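2-dehydro-3-deoxy-D-arabinonate dehydratase (Sulfolobus solfataricus, PDB 2Q18) catalyses the removal of water from 2-dehydro-3-deoxy-D-arabinonate to give 2,5-dioxopentanoate, a step of a pentose oxidation pathway that leads to 2-oxoglutarate. Local coordinates at residues Arg134-Ala147 against Tyr159-Glu171. Numbering follows the deposited sequence.
Sequences RSDSEWTLPEPELA and YTIMDDVSARDLE
Arg168 CB sits over one face of the Trp139 indole, 3.7 Å from the centroid of the six-membered ring and 14° off the normal, a CH-pi contact. Bends at chi2 and chi3 carry the guanidinium to the CH2 end of the ring, where Trp139 CH2 lies over one of its faces, offset toward the rim, the two planes inclined by 46°. The Arg134 guanidinium instead takes Asp136 at its edge, NE and NH2 each bonding one carboxylate oxygen side-on in the guanidinium plane, while Leu170 CD1 packs 3.7 Å from Arg134 NE; Asp136 OD2 also forms a salt bridge with Arg112 of the second subunit. Asp169, with CG between its backbone N and carbonyl carbon (chi1 57°), reaches the end of the type I turn Arg134-Ser137 and the residue after it: OD1 accepts Ser137 OG at 2.7 Å, and OD2 is met from above the carboxylate plane by Glu138 N at 2.9 Å. With an alanine in place of Asp169, the Ser137 hydroxyl and Glu138 amide would probably lose their shared acceptor, leaving the turn less firmly tied to the helix. These groups sit at one end of an antiparallel beta hairpin in the FAH fold, its regular part evidenced by paired bonds between Glu145 and Met162 and between Ala147 and Thr160. Where the strands are interrupted, Asp163 OD1 accepts Glu143 N at 3.0 Å. The magnesium ligands Glu143, Glu145 and Asp164 converge here; Glu143 OE2 and Asp164 OD2 are 3.5 Å apart. Substrate-binding Lys182 forms salt bridges with both. A water links Glu143 OE1 to Arg168 NH1, 2.9 Å from each.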
ATOM      1  N   ARG A 134      19.483  14.319  27.495  1.00 27.29           N
ATOM      2  CA  ARG A 134      18.715  15.546  27.296  1.00 28.11           C
ATOM      3  C   ARG A 134      19.608  16.773  27.493  1.00 29.69           C
ATOM      4  O   ARG A 134      20.503  16.767  28.342  1.00 29.45           O
ATOM      5  CB  ARG A 134      17.537  15.605  28.280  1.00 28.23           C
ATOM      6  CG  ARG A 134      16.408  14.591  28.030  1.00 27.96           C
ATOM      7  CD  ARG A 134      15.289  14.740  29.078  1.00 28.06           C
ATOM      8  NE  ARG A 134      14.794  16.114  29.096  1.00 25.22           N
ATOM      9  CZ  ARG A 134      13.632  16.517  28.597  1.00 29.11           C
ATOM     10  NH1 ARG A 134      12.775  15.644  28.069  1.00 27.06           N
ATOM     11  NH2 ARG A 134      13.317  17.803  28.653  1.00 27.02           N
ATOM     12  N   SER A 135      19.351  17.817  26.707  1.00 30.67           N
ATOM     13  CA  SER A 135      20.074  19.081  26.798  1.00 32.22           C
ATOM     14  C   SER A 135      19.955  19.734  28.176  1.00 33.32           C
ATOM     15  O   SER A 135      20.830  20.506  28.578  1.00 33.50           O
ATOM     16  CB  SER A 135      19.574  20.052  25.730  1.00 32.17           C
ATOM     17  OG  SER A 135      18.201  20.353  25.924  1.00 33.30           O
ATOM     18  N   ASP A 136      18.875  19.417  28.890  1.00 33.14           N
ATOM     19  CA  ASP A 136      18.588  20.027  30.188  1.00 32.57           C
ATOM     20  C   ASP A 136      18.779  19.073  31.365  1.00 32.34           C
ATOM     21  O   ASP A 136      18.302  19.338  32.470  1.00 33.53           O
ATOM     22  CB  ASP A 136      17.177  20.636  30.200  1.00 32.90           C
ATOM     23  CG  ASP A 136      16.072  19.602  29.961  1.00 33.58           C
ATOM     24  OD1 ASP A 136      16.373  18.415  29.691  1.00 30.96           O
ATOM     25  OD2 ASP A 136      14.888  19.991  30.049  1.00 34.51           O
ATOM     26  N   SER A 137      19.475  17.964  31.129  1.00 31.51           N
ATOM     27  CA  SER A 137      19.828  17.047  32.206  1.00 31.48           C
ATOM     28  C   SER A 137      21.316  17.147  32.523  1.00 33.34           C
ATOM     29  O   SER A 137      22.149  17.175  31.615  1.00 32.86           O
ATOM     30  CB  SER A 137      19.477  15.606  31.844  1.00 30.82           C
ATOM     31  OG  SER A 137      19.896  14.720  32.868  1.00 28.53           O
ATOM     32  N   GLU A 138      21.631  17.193  33.816  1.00 34.27           N
ATOM     33  CA  GLU A 138      23.016  17.220  34.288  1.00 35.82           C
ATOM     34  C   GLU A 138      23.378  15.918  34.999  1.00 34.50           C
ATOM     35  O   GLU A 138      24.477  15.787  35.546  1.00 34.25           O
ATOM     36  CB  GLU A 138      23.250  18.424  35.213  1.00 37.05           C
ATOM     37  CG  GLU A 138      23.467  19.756  34.483  1.00 43.36           C
ATOM     38  CD  GLU A 138      22.171  20.400  33.983  1.00 52.96           C
ATOM     39  OE1 GLU A 138      21.200  20.493  34.768  1.00 54.91           O
ATOM     40  OE2 GLU A 138      22.132  20.831  32.805  1.00 55.58           O
ATOM     41  N   TRP A 139      22.448  14.962  34.997  1.00 32.37           N
ATOM     42  CA  TRP A 139      22.689  13.647  35.591  1.00 30.80           C
ATOM     43  C   TRP A 139      21.816  12.551  34.963  1.00 31.08           C
ATOM     44  O   TRP A 139      20.743  12.205  35.479  1.00 31.15           O
ATOM     45  CB  TRP A 139      22.533  13.693  37.122  1.00 30.13           C
ATOM     46  CG  TRP A 139      22.826  12.387  37.801  1.00 28.91           C
ATOM     47  CD1 TRP A 139      23.828  11.509  37.493  1.00 28.71           C
ATOM     48  CD2 TRP A 139      22.116  11.814  38.907  1.00 29.92           C
ATOM     49  NE1 TRP A 139      23.779  10.422  38.334  1.00 29.71           N
ATOM     50  CE2 TRP A 139      22.739  10.584  39.212  1.00 29.10           C
ATOM     51  CE3 TRP A 139      21.014  12.222  39.671  1.00 28.90           C
ATOM     52  CZ2 TRP A 139      22.295   9.754  40.246  1.00 31.12           C
ATOM     53  CZ3 TRP A 139      20.572  11.395  40.700  1.00 29.81           C
ATOM     54  CH2 TRP A 139      21.213  10.175  40.976  1.00 29.40           C
ATOM     55  N   THR A 140      22.298  12.008  33.847  1.00 29.97           N
ATOM     56  CA  THR A 140      21.609  10.940  33.135  1.00 28.77           C
ATOM     57  C   THR A 140      22.366   9.633  33.300  1.00 28.70           C
ATOM     58  O   THR A 140      23.579   9.577  33.078  1.00 29.28           O
ATOM     59  CB  THR A 140      21.437  11.289  31.636  1.00 28.28           C
ATOM     60  OG1 THR A 140      20.499  12.362  31.504  1.00 27.42           O
ATOM     61  CG2 THR A 140      20.939  10.092  30.840  1.00 28.47           C
ATOM     62  N   LEU A 141      21.646   8.588  33.698  1.00 27.24           N
ATOM     63  CA  LEU A 141      22.230   7.269  33.855  1.00 27.73           C
ATOM     64  C   LEU A 141      21.605   6.254  32.906  1.00 28.67           C
ATOM     65  O   LEU A 141      20.419   6.353  32.588  1.00 28.71           O
ATOM     66  CB  LEU A 141      22.073   6.777  35.297  1.00 27.29           C
ATOM     67  CG  LEU A 141      22.823   7.517  36.411  1.00 28.80           C
ATOM     68  CD1 LEU A 141      22.534   6.847  37.752  1.00 27.87           C
ATOM     69  CD2 LEU A 141      24.324   7.556  36.130  1.00 27.82           C
ATOM     70  N   PRO A 142      22.408   5.274  32.446  1.00 29.20           N
ATOM     71  CA  PRO A 142      21.810   4.133  31.777  1.00 29.17           C
ATOM     72  C   PRO A 142      21.235   3.194  32.831  1.00 29.53           C
ATOM     73  O   PRO A 142      21.776   3.096  33.937  1.00 29.92           O
ATOM     74  CB  PRO A 142      22.998   3.474  31.073  1.00 29.37           C
ATOM     75  CG  PRO A 142      24.187   3.827  31.928  1.00 29.17           C
ATOM     76  CD  PRO A 142      23.880   5.173  32.529  1.00 29.21           C
ATOM     77  N   GLU A 143      20.136   2.533  32.499  1.00 28.73           N
ATOM     78  CA  GLU A 143      19.568   1.526  33.380  1.00 28.66           C
ATOM     79  C   GLU A 143      19.508   0.198  32.629  1.00 28.45           C
ATOM     80  O   GLU A 143      18.661   0.014  31.750  1.00 28.51           O
ATOM     81  CB  GLU A 143      18.203   1.974  33.918  1.00 28.15           C
ATOM     82  CG  GLU A 143      18.258   3.320  34.657  1.00 28.56           C
ATOM     83  CD  GLU A 143      16.949   3.717  35.339  1.00 30.70           C
ATOM     84  OE1 GLU A 143      16.965   4.709  36.100  1.00 30.93           O
ATOM     85  OE2 GLU A 143      15.908   3.054  35.116  1.00 32.14           O
ATOM     86  N   PRO A 144      20.457  -0.709  32.935  1.00 28.44           N
ATOM     87  CA  PRO A 144      20.610  -2.009  32.284  1.00 28.30           C
ATOM     88  C   PRO A 144      19.565  -3.013  32.752  1.00 28.20           C
ATOM     89  O   PRO A 144      19.466  -3.298  33.950  1.00 27.88           O
ATOM     90  CB  PRO A 144      22.005  -2.453  32.727  1.00 28.31           C
ATOM     91  CG  PRO A 144      22.183  -1.817  34.060  1.00 27.25           C
ATOM     92  CD  PRO A 144      21.490  -0.490  33.967  1.00 28.21           C
ATOM     93  N   GLU A 145      18.800  -3.556  31.807  1.00 27.76           N
ATOM     94  CA  GLU A 145      17.633  -4.361  32.156  1.00 27.69           C
ATOM     95  C   GLU A 145      17.410  -5.520  31.200  1.00 27.11           C
ATOM     96  O   GLU A 145      17.737  -5.440  30.017  1.00 27.38           O
ATOM     97  CB  GLU A 145      16.369  -3.488  32.193  1.00 26.76           C
ATOM     98  CG  GLU A 145      16.579  -2.088  32.764  1.00 26.93           C
ATOM     99  CD  GLU A 145      15.293  -1.384  33.159  1.00 29.36           C
ATOM    100  OE1 GLU A 145      15.384  -0.401  33.925  1.00 30.05           O
ATOM    101  OE2 GLU A 145      14.198  -1.803  32.720  1.00 26.07           O
ATOM    102  N   LEU A 146      16.861  -6.604  31.736  1.00 27.03           N
ATOM    103  CA  LEU A 146      16.264  -7.642  30.914  1.00 26.45           C
ATOM    104  C   LEU A 146      14.909  -7.113  30.439  1.00 26.11           C
ATOM    105  O   LEU A 146      14.150  -6.542  31.223  1.00 26.27           O
ATOM    106  CB  LEU A 146      16.082  -8.935  31.720  1.00 26.29           C
ATOM    107  CG  LEU A 146      15.532 -10.154  30.971  1.00 27.88           C
ATOM    108  CD1 LEU A 146      16.553 -10.666  29.955  1.00 26.09           C
ATOM    109  CD2 LEU A 146      15.141 -11.262  31.941  1.00 26.88           C
ATOM    110  N   ALA A 147      14.626  -7.284  29.153  1.00 25.89           N
ATOM    111  CA  ALA A 147      13.346  -6.874  28.591  1.00 25.63           C
ATOM    112  C   ALA A 147      12.697  -8.048  27.869  1.00 25.67           C
ATOM    113  O   ALA A 147      13.391  -8.938  27.377  1.00 25.95           O
ATOM    114  CB  ALA A 147      13.528  -5.696  27.647  1.00 24.69           C
ATOM    115  N   TYR A 159      13.331 -12.559  24.652  1.00 27.30           N
ATOM    116  CA  TYR A 159      14.067 -11.701  25.582  1.00 27.30           C
ATOM    117  C   TYR A 159      15.125 -10.890  24.853  1.00 26.60           C
ATOM    118  O   TYR A 159      15.662 -11.325  23.833  1.00 26.56           O
ATOM    119  CB  TYR A 159      14.760 -12.535  26.669  1.00 28.38           C
ATOM    120  CG  TYR A 159      13.822 -13.336  27.542  1.00 28.75           C
ATOM    121  CD1 TYR A 159      13.397 -12.839  28.774  1.00 28.33           C
ATOM    122  CD2 TYR A 159      13.360 -14.593  27.140  1.00 29.44           C
ATOM    123  CE1 TYR A 159      12.535 -13.572  29.586  1.00 29.42           C
ATOM    124  CE2 TYR A 159      12.492 -15.331  27.943  1.00 29.99           C
ATOM    125  CZ  TYR A 159      12.085 -14.811  29.163  1.00 29.64           C
ATOM    126  OH  TYR A 159      11.232 -15.528  29.967  1.00 31.53           O
ATOM    127  N   THR A 160      15.427  -9.718  25.396  1.00 25.39           N
ATOM    128  CA  THR A 160      16.440  -8.839  24.833  1.00 24.73           C
ATOM    129  C   THR A 160      17.059  -7.985  25.949  1.00 24.89           C
ATOM    130  O   THR A 160      16.580  -7.992  27.090  1.00 24.69           O
ATOM    131  CB  THR A 160      15.852  -7.965  23.677  1.00 24.21           C
ATOM    132  OG1 THR A 160      16.912  -7.414  22.886  1.00 23.65           O
ATOM    133  CG2 THR A 160      14.956  -6.839  24.207  1.00 22.46           C
ATOM    134  N   ILE A 161      18.132  -7.273  25.621  1.00 23.95           N
ATOM    135  CA  ILE A 161      18.738  -6.316  26.543  1.00 23.27           C
ATOM    136  C   ILE A 161      18.129  -4.955  26.248  1.00 22.89           C
ATOM    137  O   ILE A 161      18.020  -4.577  25.088  1.00 23.66           O
ATOM    138  CB  ILE A 161      20.271  -6.217  26.328  1.00 23.65           C
ATOM    139  CG1 ILE A 161      20.922  -7.602  26.400  1.00 23.80           C
ATOM    140  CG2 ILE A 161      20.900  -5.235  27.327  1.00 21.87           C
ATOM    141  CD1 ILE A 161      22.329  -7.657  25.804  1.00 24.51           C
ATOM    142  N   MET A 162      17.732  -4.217  27.279  1.00 22.92           N
ATOM    143  CA  MET A 162      17.290  -2.837  27.066  1.00 23.09           C
ATOM    144  C   MET A 162      18.025  -1.877  27.985  1.00 23.04           C
ATOM    145  O   MET A 162      18.286  -2.193  29.145  1.00 23.53           O
ATOM    146  CB  MET A 162      15.763  -2.682  27.232  1.00 22.22           C
ATOM    147  CG  MET A 162      15.221  -1.245  26.981  1.00 23.10           C
ATOM    148  SD  MET A 162      13.416  -1.123  26.682  1.00 21.99           S
ATOM    149  CE  MET A 162      13.366  -1.646  24.968  1.00 24.07           C
ATOM    150  N   ASP A 163      18.347  -0.704  27.450  1.00 23.20           N
ATOM    151  CA  ASP A 163      18.856   0.399  28.248  1.00 24.08           C
ATOM    152  C   ASP A 163      17.735   1.414  28.408  1.00 23.75           C
ATOM    153  O   ASP A 163      17.348   2.077  27.445  1.00 24.30           O
ATOM    154  CB  ASP A 163      20.070   1.033  27.554  1.00 23.20           C
ATOM    155  CG  ASP A 163      20.752   2.110  28.394  1.00 26.87           C
ATOM    156  OD1 ASP A 163      20.229   2.491  29.464  1.00 26.18           O
ATOM    157  OD2 ASP A 163      21.830   2.586  27.965  1.00 26.20           O
ATOM    158  N   ASP A 164      17.213   1.525  29.627  1.00 23.96           N
ATOM    159  CA  ASP A 164      16.237   2.556  29.962  1.00 24.35           C
ATOM    160  C   ASP A 164      17.004   3.815  30.366  1.00 25.12           C
ATOM    161  O   ASP A 164      17.292   4.028  31.545  1.00 26.07           O
ATOM    162  CB  ASP A 164      15.300   2.062  31.087  1.00 23.43           C
ATOM    163  CG  ASP A 164      14.303   3.124  31.559  1.00 24.73           C
ATOM    164  OD1 ASP A 164      14.279   4.251  31.016  1.00 24.93           O
ATOM    165  OD2 ASP A 164      13.533   2.831  32.499  1.00 27.07           O
ATOM    166  N   VAL A 165      17.335   4.643  29.381  1.00 26.15           N
ATOM    167  CA  VAL A 165      18.132   5.848  29.616  1.00 26.41           C
ATOM    168  C   VAL A 165      17.287   6.870  30.384  1.00 27.58           C
ATOM    169  O   VAL A 165      16.203   7.260  29.935  1.00 27.48           O
ATOM    170  CB  VAL A 165      18.684   6.452  28.295  1.00 26.16           C
ATOM    171  CG1 VAL A 165      19.691   7.556  28.584  1.00 26.66           C
ATOM    172  CG2 VAL A 165      19.327   5.370  27.421  1.00 25.17           C
ATOM    173  N   SER A 166      17.795   7.297  31.539  1.00 27.33           N
ATOM    174  CA  SER A 166      16.991   8.053  32.500  1.00 27.92           C
ATOM    175  C   SER A 166      17.672   9.326  32.997  1.00 27.89           C
ATOM    176  O   SER A 166      18.783   9.273  33.532  1.00 28.35           O
ATOM    177  CB  SER A 166      16.649   7.164  33.695  1.00 27.39           C
ATOM    178  OG  SER A 166      16.127   5.919  33.274  1.00 29.81           O
ATOM    179  N   ALA A 167      16.995  10.462  32.828  1.00 27.02           N
ATOM    180  CA  ALA A 167      17.459  11.728  33.387  1.00 27.90           C
ATOM    181  C   ALA A 167      17.149  11.756  34.884  1.00 29.09           C
ATOM    182  O   ALA A 167      16.160  12.351  35.325  1.00 29.46           O
ATOM    183  CB  ALA A 167      16.822  12.895  32.670  1.00 26.72           C
ATOM    184  N   ARG A 168      18.005  11.088  35.652  1.00 29.77           N
ATOM    185  CA  ARG A 168      17.793  10.876  37.081  1.00 30.99           C
ATOM    186  C   ARG A 168      17.636  12.163  37.893  1.00 31.30           C
ATOM    187  O   ARG A 168      16.939  12.173  38.910  1.00 31.21           O
ATOM    188  CB  ARG A 168      18.913  10.006  37.660  1.00 31.50           C
ATOM    189  CG  ARG A 168      18.908   8.554  37.179  1.00 33.27           C
ATOM    190  CD  ARG A 168      17.772   7.726  37.805  1.00 37.36           C
ATOM    191  NE  ARG A 168      17.650   7.954  39.245  1.00 40.04           N
ATOM    192  CZ  ARG A 168      18.437   7.405  40.169  1.00 42.47           C
ATOM    193  NH1 ARG A 168      19.415   6.576  39.820  1.00 42.02           N
ATOM    194  NH2 ARG A 168      18.247   7.689  41.450  1.00 42.71           N
ATOM    195  N   ASP A 169      18.268  13.244  37.439  1.00 32.01           N
ATOM    196  CA  ASP A 169      18.166  14.532  38.130  1.00 32.91           C
ATOM    197  C   ASP A 169      16.765  15.127  38.030  1.00 33.67           C
ATOM    198  O   ASP A 169      16.256  15.678  39.008  1.00 33.22           O
ATOM    199  CB  ASP A 169      19.228  15.530  37.641  1.00 32.51           C
ATOM    200  CG  ASP A 169      19.178  15.773  36.139  1.00 34.02           C
ATOM    201  OD1 ASP A 169      18.876  14.824  35.378  1.00 33.35           O
ATOM    202  OD2 ASP A 169      19.452  16.920  35.720  1.00 31.73           O
ATOM    203  N   LEU A 170      16.144  15.005  36.856  1.00 33.49           N
ATOM    204  CA  LEU A 170      14.785  15.506  36.651  1.00 34.05           C
ATOM    205  C   LEU A 170      13.778  14.721  37.493  1.00 34.19           C
ATOM    206  O   LEU A 170      12.861  15.302  38.074  1.00 34.31           O
ATOM    207  CB  LEU A 170      14.401  15.493  35.162  1.00 33.67           C
ATOM    208  CG  LEU A 170      15.274  16.282  34.173  1.00 33.99           C
ATOM    209  CD1 LEU A 170      14.636  16.320  32.785  1.00 33.12           C
ATOM    210  CD2 LEU A 170      15.560  17.699  34.659  1.00 35.38           C
ATOM    211  N   GLU A 171      13.976  13.407  37.569  1.00 34.57           N
ATOM    212  CA  GLU A 171      13.164  12.528  38.401  1.00 36.17           C
ATOM    213  C   GLU A 171      13.271  12.868  39.896  1.00 36.54           C
ATOM    214  O   GLU A 171      12.258  12.905  40.605  1.00 36.01           O
ATOM    215  CB  GLU A 171      13.562  11.069  38.161  1.00 35.74           C
ATOM    216  CG  GLU A 171      12.961  10.091  39.156  1.00 37.63           C
ATOM    217  CD  GLU A 171      13.404   8.657  38.942  1.00 38.91           C
ATOM    218  OE1 GLU A 171      14.339   8.412  38.145  1.00 42.33           O
ATOM    219  OE2 GLU A 171      12.808   7.768  39.586  1.00 42.11           O
TER
HETATM  220  O   HOH W   1      18.551  19.487  36.024  1.00 57.23           O
HETATM  221  O   HOH W   2      19.428   4.623  37.658  1.00 36.04           O
HETATM  222  O   HOH W   3      13.456   1.117  34.342  1.00 30.12           O